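Local coordinates for protein GEO10716p1 (PDB 7BTG) that probably removes phosphate from phosphorylated arginine in proteins, as a Drosophila arginine phosphatase of the low molecular weight protein tyrosine phosphatase family, at residues A19-L24 with R148-Y153; Q74-F79 with C106-L111; D80-M85 with L91-M96. The protein carries 1 engineered substitution. All coordinates share one frame; numbering follows the deposited sequence.

Contact 1: A19-L24 with R148-Y153. With PO4 (phosphate ion), chain C.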
loop_
_atom_site.group_PDB
_atom_site.type_symbol
_atom_site.label_atom_id
_atom_site.label_comp_id
_atom_site.label_asym_id
_atom_site.label_seq_id
_atom_site.Cartn_x
_atom_site.Cartn_y
_atom_site.Cartn_z
ATOM N N ALA A 19 -6.982 2.847 1.956
ATOM C CA ALA A 19 -8.157 3.227 2.729
ATOM C C ALA A 19 -7.882 3.162 4.232
ATOM O O ALA A 19 -8.357 4.016 4.994
ATOM C CB ALA A 19 -9.323 2.314 2.360
ATOM N N ILE A 20 -7.117 2.151 4.664
ATOM C CA ILE A 20 -6.772 1.983 6.076
ATOM C C ILE A 20 -5.980 3.180 6.589
ATOM O O ILE A 20 -6.293 3.755 7.640
ATOM C CB ILE A 20 -5.985 0.678 6.279
ATOM C CG1 ILE A 20 -6.945 -0.499 6.415
ATOM C CG2 ILE A 20 -5.047 0.797 7.485
ATOM C CD1 ILE A 20 -6.271 -1.847 6.344
ATOM N N LEU A 21 -4.927 3.557 5.866
ATOM C CA LEU A 21 -4.100 4.670 6.300
ATOM C C LEU A 21 -4.869 5.976 6.215
ATOM O O LEU A 21 -4.677 6.874 7.048
ATOM C CB LEU A 21 -2.827 4.751 5.457
ATOM C CG LEU A 21 -1.923 5.893 5.910
ATOM C CD1 LEU A 21 -1.579 5.655 7.373
ATOM C CD2 LEU A 21 -0.666 6.032 5.052
ATOM N N LYS A 22 -5.730 6.105 5.201
ATOM C CA LYS A 22 -6.604 7.271 5.119
ATOM C C LYS A 22 -7.458 7.408 6.377
ATOM O O LYS A 22 -7.625 8.518 6.900
ATOM C CB LYS A 22 -7.487 7.189 3.875
ATOM C CG LYS A 22 -6.953 7.981 2.703
ATOM C CD LYS A 22 -7.682 7.656 1.400
ATOM C CE LYS A 22 -7.144 8.532 0.267
ATOM N NZ LYS A 22 -7.973 8.416 -0.957
ATOM N N HIS A 23 -7.994 6.287 6.882
ATOM C CA HIS A 23 -8.777 6.313 8.112
ATOM C C HIS A 23 -7.912 6.697 9.306
ATOM O O HIS A 23 -8.273 7.584 10.085
ATOM C CB HIS A 23 -9.440 4.960 8.352
ATOM C CG HIS A 23 -10.336 4.928 9.557
ATOM N ND1 HIS A 23 -11.331 5.860 9.775
ATOM C CD2 HIS A 23 -10.380 4.079 10.616
ATOM C CE1 HIS A 23 -11.951 5.585 10.910
ATOM N NE2 HIS A 23 -11.394 4.510 11.440
ATOM N N LEU A 24 -6.755 6.051 9.451
ATOM C CA LEU A 24 -5.878 6.350 10.575
ATOM C C LEU A 24 -5.558 7.838 10.666
ATOM O O LEU A 24 -5.598 8.414 11.761
ATOM C CB LEU A 24 -4.596 5.522 10.479
ATOM C CG LEU A 24 -4.752 4.032 10.782
ATOM C CD1 LEU A 24 -3.430 3.314 10.538
ATOM C CD2 LEU A 24 -5.249 3.778 12.221
ATOM N N ARG A 148 2.507 0.828 13.146
ATOM C CA ARG A 148 3.886 1.027 13.578
ATOM C C ARG A 148 4.591 2.066 12.724
ATOM O O ARG A 148 5.436 2.807 13.232
ATOM C CB ARG A 148 4.634 -0.305 13.580
ATOM C CG ARG A 148 3.982 -1.280 14.528
ATOM C CD ARG A 148 4.882 -2.370 14.988
ATOM N NE ARG A 148 4.149 -3.273 15.869
ATOM C CZ ARG A 148 4.006 -3.094 17.180
ATOM N NH1 ARG A 148 4.554 -2.048 17.773
ATOM N NH2 ARG A 148 3.314 -3.964 17.900
ATOM N N PHE A 149 4.229 2.170 11.446
ATOM C CA PHE A 149 4.827 3.193 10.597
ATOM C C PHE A 149 4.507 4.595 11.104
ATOM O O PHE A 149 5.380 5.469 11.136
ATOM C CB PHE A 149 4.361 3.032 9.150
ATOM C CG PHE A 149 4.614 4.256 8.302
ATOM C CD1 PHE A 149 3.560 5.039 7.857
ATOM C CD2 PHE A 149 5.894 4.637 7.987
ATOM C CE1 PHE A 149 3.775 6.158 7.084
ATOM C CE2 PHE A 149 6.127 5.771 7.218
ATOM C CZ PHE A 149 5.064 6.531 6.771
ATOM N N LEU A 150 3.246 4.837 11.476
ATOM C CA LEU A 150 2.869 6.170 11.946
ATOM C C LEU A 150 3.563 6.493 13.263
ATOM O O LEU A 150 4.050 7.611 13.463
ATOM C CB LEU A 150 1.353 6.260 12.108
ATOM C CG LEU A 150 0.446 6.314 10.879
ATOM C CD1 LEU A 150 -0.971 6.008 11.314
ATOM C CD2 LEU A 150 0.512 7.678 10.210
ATOM N N GLN A 151 3.625 5.508 14.160
ATOM C CA GLN A 151 4.339 5.643 15.420
ATOM C C GLN A 151 5.780 6.056 15.202
ATOM O O GLN A 151 6.345 6.785 16.023
ATOM C CB GLN A 151 4.269 4.318 16.177
ATOM C CG GLN A 151 4.897 4.325 17.549
ATOM C CD GLN A 151 5.528 2.985 17.912
ATOM O OE1 GLN A 151 4.892 1.935 17.799
ATOM N NE2 GLN A 151 6.790 3.017 18.339
ATOM N N HIS A 152 6.388 5.618 14.094
ATOM C CA HIS A 152 7.799 5.902 13.854
ATOM C C HIS A 152 8.010 7.252 13.192
ATOM O O HIS A 152 9.027 7.903 13.446
ATOM C CB HIS A 152 8.424 4.807 12.990
ATOM C CG HIS A 152 8.458 3.461 13.651
ATOM N ND1 HIS A 152 7.571 3.094 14.644
ATOM C CD2 HIS A 152 9.278 2.397 13.468
ATOM C CE1 HIS A 152 7.838 1.861 15.040
ATOM N NE2 HIS A 152 8.870 1.416 14.342
ATOM N N TYR A 153 7.073 7.692 12.348
ATOM C CA TYR A 153 7.264 8.961 11.659
ATOM C C TYR A 153 7.028 10.141 12.592
ATOM O O TYR A 153 7.683 11.178 12.451
ATOM C CB TYR A 153 6.355 9.036 10.430
ATOM C CG TYR A 153 6.035 10.446 9.971
ATOM C CD1 TYR A 153 6.836 11.107 9.043
ATOM C CD2 TYR A 153 4.924 11.117 10.475
ATOM C CE1 TYR A 153 6.526 12.405 8.630
ATOM C CE2 TYR A 153 4.614 12.399 10.078
ATOM C CZ TYR A 153 5.411 13.042 9.157
ATOM O OH TYR A 153 5.071 14.330 8.779
HETATM P P PO4 C . -8.395 7.711 -4.936
HETATM O O1 PO4 C . -8.420 8.967 -4.089
HETATM O O2 PO4 C . -9.039 6.548 -4.203
HETATM O O3 PO4 C . -9.183 7.970 -6.195
HETATM O O4 PO4 C . -6.952 7.441 -5.350
#
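Leu150 reaches across from its helix and sets one methyl, CD1, between two leucines that stand one turn apart on the facing helix. That methyl lies 3.7 Å from Leu24 CD1 and 3.8 Å from Leu24 CB. It also comes within 4.0 Å of Leu21 CD1, which meets the second methyl, Leu150 CD2, at 4.1 Å. With CG anti to the backbone N (chi1 -179°), the Leu21 side chain heads for the partner helix and presents CD1 to it. All three residues are buried, and the contact holds by hydrocarbon alone, with no hydrogen bond between the segments. With an alanine in place of Leu150, both methyls would be gone and a gap would probably open in front of Leu21 CD1 and Leu24 CD1. The looser sides are polar. Lys22, partly exposed on its own helix, runs extended beyond CG to NZ, which bonds weakly to O1 of a phosphate ion at 3.2 Å and pairs with Glu18; the ion, probably from the crystallisation liquor, also takes a bond from His66. On the other helix Gln151 and His152 are exposed. Around the leucines, Trp33 packs on Leu150, Val35 of strand 34-39 lies against Leu21, and Cys146 touches Leu24, so helices 13-27 and 133-154 pack against each other beside that edge strand of the sheet.

Contact 2: Q74-F79 with C106-L111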
loop_
_atom_site.group_PDB
_atom_site.type_symbol
_atom_site.label_atom_id
_atom_site.label_comp_id
_atom_site.label_asym_id
_atom_site.label_seq_id
_atom_site.Cartn_x
_atom_site.Cartn_y
_atom_site.Cartn_z
ATOM N N GLN A 74 6.212 9.844 -12.788
ATOM C CA GLN A 74 5.903 11.000 -11.948
ATOM C C GLN A 74 5.711 10.603 -10.499
ATOM O O GLN A 74 6.076 11.359 -9.589
ATOM C CB GLN A 74 4.634 11.707 -12.440
ATOM C CG GLN A 74 4.873 12.867 -13.386
ATOM C CD GLN A 74 5.396 14.128 -12.699
ATOM O OE1 GLN A 74 5.577 14.179 -11.472
ATOM N NE2 GLN A 74 5.639 15.161 -13.502
ATOM N N ASP A 75 5.150 9.417 -10.270
ATOM C CA ASP A 75 4.901 8.967 -8.910
ATOM C C ASP A 75 6.180 8.957 -8.078
ATOM O O ASP A 75 6.158 9.318 -6.901
ATOM C CB ASP A 75 4.258 7.585 -8.938
ATOM C CG ASP A 75 2.833 7.635 -9.404
ATOM O OD1 ASP A 75 2.137 8.586 -9.008
ATOM O OD2 ASP A 75 2.410 6.734 -10.158
ATOM N N PHE A 76 7.305 8.581 -8.679
ATOM C CA PHE A 76 8.542 8.457 -7.920
ATOM C C PHE A 76 9.072 9.796 -7.415
ATOM O O PHE A 76 9.875 9.815 -6.472
ATOM C CB PHE A 76 9.596 7.764 -8.779
ATOM C CG PHE A 76 9.356 6.298 -8.938
ATOM C CD1 PHE A 76 10.002 5.385 -8.120
ATOM C CD2 PHE A 76 8.454 5.826 -9.885
ATOM C CE1 PHE A 76 9.774 4.030 -8.261
ATOM C CE2 PHE A 76 8.227 4.463 -10.028
ATOM C CZ PHE A 76 8.885 3.571 -9.205
ATOM N N TYR A 77 8.650 10.903 -8.017
ATOM C CA TYR A 77 9.046 12.232 -7.578
ATOM C C TYR A 77 8.010 12.906 -6.689
ATOM O O TYR A 77 8.341 13.894 -6.028
ATOM C CB TYR A 77 9.306 13.133 -8.788
ATOM C CG TYR A 77 10.392 12.632 -9.719
ATOM C CD1 TYR A 77 11.728 12.765 -9.386
ATOM C CD2 TYR A 77 10.079 12.042 -10.927
ATOM C CE1 TYR A 77 12.713 12.326 -10.229
ATOM C CE2 TYR A 77 11.065 11.600 -11.780
ATOM C CZ TYR A 77 12.373 11.751 -11.426
ATOM O OH TYR A 77 13.357 11.312 -12.261
ATOM N N ASP A 78 6.776 12.400 -6.655
ATOM C CA ASP A 78 5.689 13.043 -5.931
ATOM C C ASP A 78 5.336 12.363 -4.612
ATOM O O ASP A 78 4.324 12.722 -4.013
ATOM C CB ASP A 78 4.432 13.106 -6.802
ATOM C CG ASP A 78 4.625 13.943 -8.058
ATOM O OD1 ASP A 78 5.464 14.877 -8.048
ATOM O OD2 ASP A 78 3.928 13.657 -9.055
ATOM N N PHE A 79 6.101 11.379 -4.150
ATOM C CA PHE A 79 5.736 10.735 -2.895
ATOM C C PHE A 79 6.956 10.629 -2.000
ATOM O O PHE A 79 8.091 10.563 -2.475
ATOM C CB PHE A 79 5.106 9.349 -3.111
ATOM C CG PHE A 79 3.717 9.404 -3.679
ATOM C CD1 PHE A 79 2.620 9.459 -2.842
ATOM C CD2 PHE A 79 3.512 9.431 -5.055
ATOM C CE1 PHE A 79 1.335 9.536 -3.367
ATOM C CE2 PHE A 79 2.244 9.500 -5.583
ATOM C CZ PHE A 79 1.148 9.549 -4.746
ATOM N N CYS A 106 12.120 9.560 -3.153
ATOM C CA CYS A 106 11.148 8.785 -2.402
ATOM C C CYS A 106 11.852 7.623 -1.713
ATOM O O CYS A 106 12.789 7.026 -2.256
ATOM C CB CYS A 106 10.060 8.262 -3.332
ATOM S SG CYS A 106 10.730 7.246 -4.658
ATOM N N LYS A 107 11.406 7.301 -0.512
ATOM C CA LYS A 107 11.834 6.074 0.135
ATOM C C LYS A 107 10.932 4.933 -0.330
ATOM O O LYS A 107 9.702 5.047 -0.287
ATOM C CB LYS A 107 11.792 6.238 1.652
ATOM C CG LYS A 107 12.453 7.541 2.105
ATOM C CD LYS A 107 12.863 7.512 3.560
ATOM C CE LYS A 107 14.072 8.413 3.803
ATOM N NZ LYS A 107 15.350 7.672 3.578
ATOM N N ILE A 108 11.547 3.849 -0.796
ATOM C CA ILE A 108 10.838 2.679 -1.292
ATOM C C ILE A 108 11.095 1.529 -0.326
ATOM O O ILE A 108 12.243 1.114 -0.138
ATOM C CB ILE A 108 11.286 2.308 -2.714
ATOM C CG1 ILE A 108 11.006 3.460 -3.691
ATOM C CG2 ILE A 108 10.597 1.021 -3.141
ATOM C CD1 ILE A 108 11.822 3.394 -4.991
ATOM N N GLN A 109 10.035 1.000 0.285
ATOM C CA GLN A 109 10.229 0.062 1.379
ATOM C C GLN A 109 9.150 -1.009 1.360
ATOM O O GLN A 109 8.024 -0.786 0.905
ATOM C CB GLN A 109 10.232 0.783 2.755
ATOM C CG GLN A 109 11.266 1.920 2.873
ATOM C CD GLN A 109 11.103 2.783 4.134
ATOM O OE1 GLN A 109 10.086 2.734 4.822
ATOM N NE2 GLN A 109 12.120 3.568 4.431
ATOM N N LEU A 110 9.524 -2.182 1.855
ATOM C CA LEU A 110 8.566 -3.235 2.152
ATOM C C LEU A 110 7.678 -2.763 3.293
ATOM O O LEU A 110 8.178 -2.461 4.381
ATOM C CB LEU A 110 9.337 -4.493 2.528
ATOM C CG LEU A 110 8.695 -5.859 2.507
ATOM C CD1 LEU A 110 8.280 -6.222 1.092
ATOM C CD2 LEU A 110 9.703 -6.848 3.037
ATOM N N LEU A 111 6.368 -2.655 3.048
ATOM C CA LEU A 111 5.476 -2.136 4.084
ATOM C C LEU A 111 5.532 -2.993 5.338
ATOM O O LEU A 111 5.541 -2.474 6.463
ATOM C CB LEU A 111 4.035 -2.067 3.569
ATOM C CG LEU A 111 2.965 -1.879 4.654
ATOM C CD1 LEU A 111 3.079 -0.498 5.255
ATOM C CD2 LEU A 111 1.563 -2.090 4.092
#
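Cys106 is pressed against two backbone carbonyls, Phe76 O in the short helix 73-78 and Phe79 O just beyond it. Its CB sits only 3.1 Å from Phe79 O and 3.5 Å from Phe76 O, a close fit of a CH2 group against oxygen. The sulfur follows it in: SG lies 3.3 Å from Phe76 O, and it gets there because chi1 of 58° places it between its own backbone N and carbonyl carbon, the crowded position for a side chain. The same sulfur also meets the aromatic ring of Phe76. It stands 5.2 Å from the ring centroid, in an oblique sulfur-aromatic contact 69° off the ring normal, and Cys106 SG comes to 4.0 Å from Phe76 CD1. Next along the rim is Ile108, whose CD1 lies in the plane of the Phe76 ring and touches its edge, 3.9 Å from Phe76 CE1. The two side chains cross at about a right angle, so the isoleucine tip abuts the rim. Phe79 contributes its carbonyl here, while its ring packs instead on Lys2 and Leu4 of strand 2-7.

Around the pair, Met96 and Ala97 of helix 87-99 pack on the Phe76 ring, and Ala97 and Leu90 pack on Ile108. On the helix itself, Asp75 makes a salt bridge with Arg69 and accepts a bond from Ser72 N. Strand 107-110 bonds through its backbone to strand 81-84 and is the outermost strand on this side. A short helix closing over the end of an edge strand in a parallel four-stranded sheet of order 2-1-3-4 fits the alpha/beta fold of the low molecular weight phosphatases.

Contact 3: D80-M85 with L91-M96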
loop_
_atom_site.group_PDB
_atom_site.type_symbol
_atom_site.label_atom_id
_atom_site.label_comp_id
_atom_site.label_asym_id
_atom_site.label_seq_id
_atom_site.Cartn_x
_atom_site.Cartn_y
_atom_site.Cartn_z
ATOM N N ASP A 80 6.705 10.641 -0.691
ATOM C CA ASP A 80 7.764 10.481 0.296
ATOM C C ASP A 80 8.044 9.012 0.581
ATOM O O ASP A 80 9.197 8.620 0.796
ATOM C CB ASP A 80 7.383 11.204 1.601
ATOM C CG ASP A 80 6.990 12.664 1.370
ATOM O OD1 ASP A 80 7.835 13.450 0.886
ATOM O OD2 ASP A 80 5.835 13.024 1.673
ATOM N N TYR A 81 6.998 8.200 0.613
ATOM C CA TYR A 81 7.112 6.768 0.825
ATOM C C TYR A 81 6.351 6.067 -0.284
ATOM O O TYR A 81 5.260 6.504 -0.656
ATOM C CB TYR A 81 6.566 6.361 2.203
ATOM C CG TYR A 81 7.509 6.736 3.310
ATOM C CD1 TYR A 81 8.433 5.825 3.775
ATOM C CD2 TYR A 81 7.506 8.026 3.860
ATOM C CE1 TYR A 81 9.330 6.160 4.774
ATOM C CE2 TYR A 81 8.395 8.375 4.878
ATOM C CZ TYR A 81 9.310 7.430 5.327
ATOM O OH TYR A 81 10.222 7.722 6.323
ATOM N N ILE A 82 6.947 5.016 -0.833
ATOM C CA ILE A 82 6.271 4.075 -1.720
ATOM C C ILE A 82 6.455 2.697 -1.105
ATOM O O ILE A 82 7.589 2.238 -0.931
ATOM C CB ILE A 82 6.825 4.122 -3.150
ATOM C CG1 ILE A 82 6.639 5.511 -3.754
ATOM C CG2 ILE A 82 6.141 3.101 -3.989
ATOM C CD1 ILE A 82 7.244 5.647 -5.134
ATOM N N PHE A 83 5.355 2.070 -0.727
ATOM C CA PHE A 83 5.366 0.817 0.014
ATOM C C PHE A 83 5.026 -0.336 -0.917
ATOM O O PHE A 83 3.974 -0.325 -1.561
ATOM C CB PHE A 83 4.381 0.866 1.179
ATOM C CG PHE A 83 4.819 1.785 2.291
ATOM C CD1 PHE A 83 6.015 1.554 2.957
ATOM C CD2 PHE A 83 4.051 2.872 2.658
ATOM C CE1 PHE A 83 6.438 2.390 3.960
ATOM C CE2 PHE A 83 4.466 3.710 3.664
ATOM C CZ PHE A 83 5.658 3.459 4.326
ATOM N N ALA A 84 5.926 -1.311 -0.986
ATOM C CA ALA A 84 5.669 -2.591 -1.625
ATOM C C ALA A 84 5.034 -3.572 -0.643
ATOM O O ALA A 84 5.267 -3.511 0.567
ATOM C CB ALA A 84 6.986 -3.176 -2.154
ATOM N N MET A 85 4.223 -4.486 -1.170
ATOM C CA MET A 85 3.704 -5.574 -0.344
ATOM C C MET A 85 4.637 -6.774 -0.325
ATOM O O MET A 85 4.701 -7.489 0.688
ATOM C CB MET A 85 2.326 -6.013 -0.852
ATOM C CG MET A 85 1.363 -4.875 -0.987
ATOM S SD MET A 85 0.905 -4.190 0.661
ATOM C CE MET A 85 0.568 -2.503 0.174
ATOM N N LEU A 91 11.516 -5.217 -5.738
ATOM C CA LEU A 91 12.576 -5.286 -6.740
ATOM C C LEU A 91 12.177 -4.576 -8.024
ATOM O O LEU A 91 13.008 -3.902 -8.642
ATOM C CB LEU A 91 12.948 -6.737 -7.047
ATOM C CG LEU A 91 13.688 -7.494 -5.957
ATOM C CD1 LEU A 91 14.414 -8.672 -6.566
ATOM C CD2 LEU A 91 14.650 -6.577 -5.250
ATOM N N GLU A 92 10.914 -4.721 -8.447
ATOM C CA GLU A 92 10.495 -4.036 -9.658
ATOM C C GLU A 92 10.488 -2.534 -9.439
ATOM O O GLU A 92 10.838 -1.769 -10.348
ATOM C CB GLU A 92 9.118 -4.519 -10.113
ATOM C CG GLU A 92 9.059 -6.014 -10.401
ATOM C CD GLU A 92 7.738 -6.467 -11.016
ATOM O OE1 GLU A 92 6.902 -5.617 -11.371
ATOM O OE2 GLU A 92 7.560 -7.688 -11.171
ATOM N N LEU A 93 10.115 -2.093 -8.224
ATOM C CA LEU A 93 10.086 -0.659 -7.954
ATOM C C LEU A 93 11.492 -0.106 -7.819
ATOM O O LEU A 93 11.744 1.049 -8.179
ATOM C CB LEU A 93 9.292 -0.358 -6.685
ATOM C CG LEU A 93 7.773 -0.469 -6.657
ATOM C CD1 LEU A 93 7.286 -0.437 -5.214
ATOM C CD2 LEU A 93 7.115 0.658 -7.459
ATOM N N GLU A 94 12.415 -0.908 -7.295
ATOM C CA GLU A 94 13.791 -0.452 -7.215
ATOM C C GLU A 94 14.422 -0.338 -8.605
ATOM O O GLU A 94 15.082 0.658 -8.898
ATOM C CB GLU A 94 14.571 -1.379 -6.286
ATOM C CG GLU A 94 14.354 -0.997 -4.829
ATOM C CD GLU A 94 14.821 -2.047 -3.860
ATOM O OE1 GLU A 94 15.037 -3.206 -4.263
ATOM O OE2 GLU A 94 14.991 -1.705 -2.686
ATOM N N HIS A 95 14.232 -1.340 -9.475
ATOM C CA HIS A 95 14.669 -1.207 -10.867
ATOM C C HIS A 95 14.044 0.016 -11.512
ATOM O O HIS A 95 14.731 0.786 -12.187
ATOM C CB HIS A 95 14.308 -2.452 -11.691
ATOM C CG HIS A 95 15.273 -3.592 -11.546
ATOM N ND1 HIS A 95 15.365 -4.347 -10.402
ATOM C CD2 HIS A 95 16.184 -4.105 -12.408
ATOM C CE1 HIS A 95 16.288 -5.279 -10.559
ATOM N NE2 HIS A 95 16.805 -5.153 -11.767
ATOM N N MET A 96 12.735 0.205 -11.320
ATOM C CA MET A 96 12.067 1.354 -11.919
ATOM C C MET A 96 12.731 2.650 -11.479
ATOM O O MET A 96 13.143 3.459 -12.319
ATOM C CB MET A 96 10.579 1.349 -11.573
ATOM C CG MET A 96 9.702 2.033 -12.614
ATOM S SD MET A 96 7.917 1.897 -12.301
ATOM C CE MET A 96 7.828 0.218 -11.717
#
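Leu93 dips from its helix onto Ile82 and Ala84, two residues that point the same way from strand 81-84. Its CB leaves the helix toward the strand, with CG anti to the carbonyl carbon (chi1 -73°), but CB has no close partner on the strand. CG is still no more than a neighbour, 4.7 Å from Ile82 CG2. The touching falls to CD1, which fits over both strand residues, 3.9 Å from Ile82 CG2 and 4.1 Å from Ala84 CB. CD2 turns to the other side of the branch and stays a little farther off, 4.4 Å from Ile82 CG2. The short side chain of Ala84 probably helps the helix come near, its CA 8.0 Å from Leu93 CA.

On the outer side of the helix, His95 ND1 bonds back to Leu91 O at 3.0 Å, from above the carbonyl plane, while His95 N reaches the same oxygen from the opposite face. The buried leucine also meets Val6 of strand 2-7, Ile108 of strand 107-110 and Phe76 of helix 73-78, so helix 87-99 packs on one face of the sheet, as the helical link of the beta-alpha-beta unit from strand 81-84 to strand 107-110.

Overall arrangement
From the N terminus the chain runs through strand 2-7 into helix 13-27, whose residues 19-24 meet residues 148-153 of the last helix, 133-154: contact 1 closes the widest loop, with 123 residues between its segments. Inside it, contact 2 closes a shorter loop from helix 73-78 to strand 107-110, and contact 3 is nested within that again; none cross. Contacts 2 and 3 are neighbours, their centres about 6 Å apart, and reach the same sheet through its adjoining strands 81-84 and 107-110. Contact 1 belongs to the opposite layer, yet Phe149 packs edge-to-face on Phe83 and Tyr81, tying helix 133-154 to the inner strand 81-84.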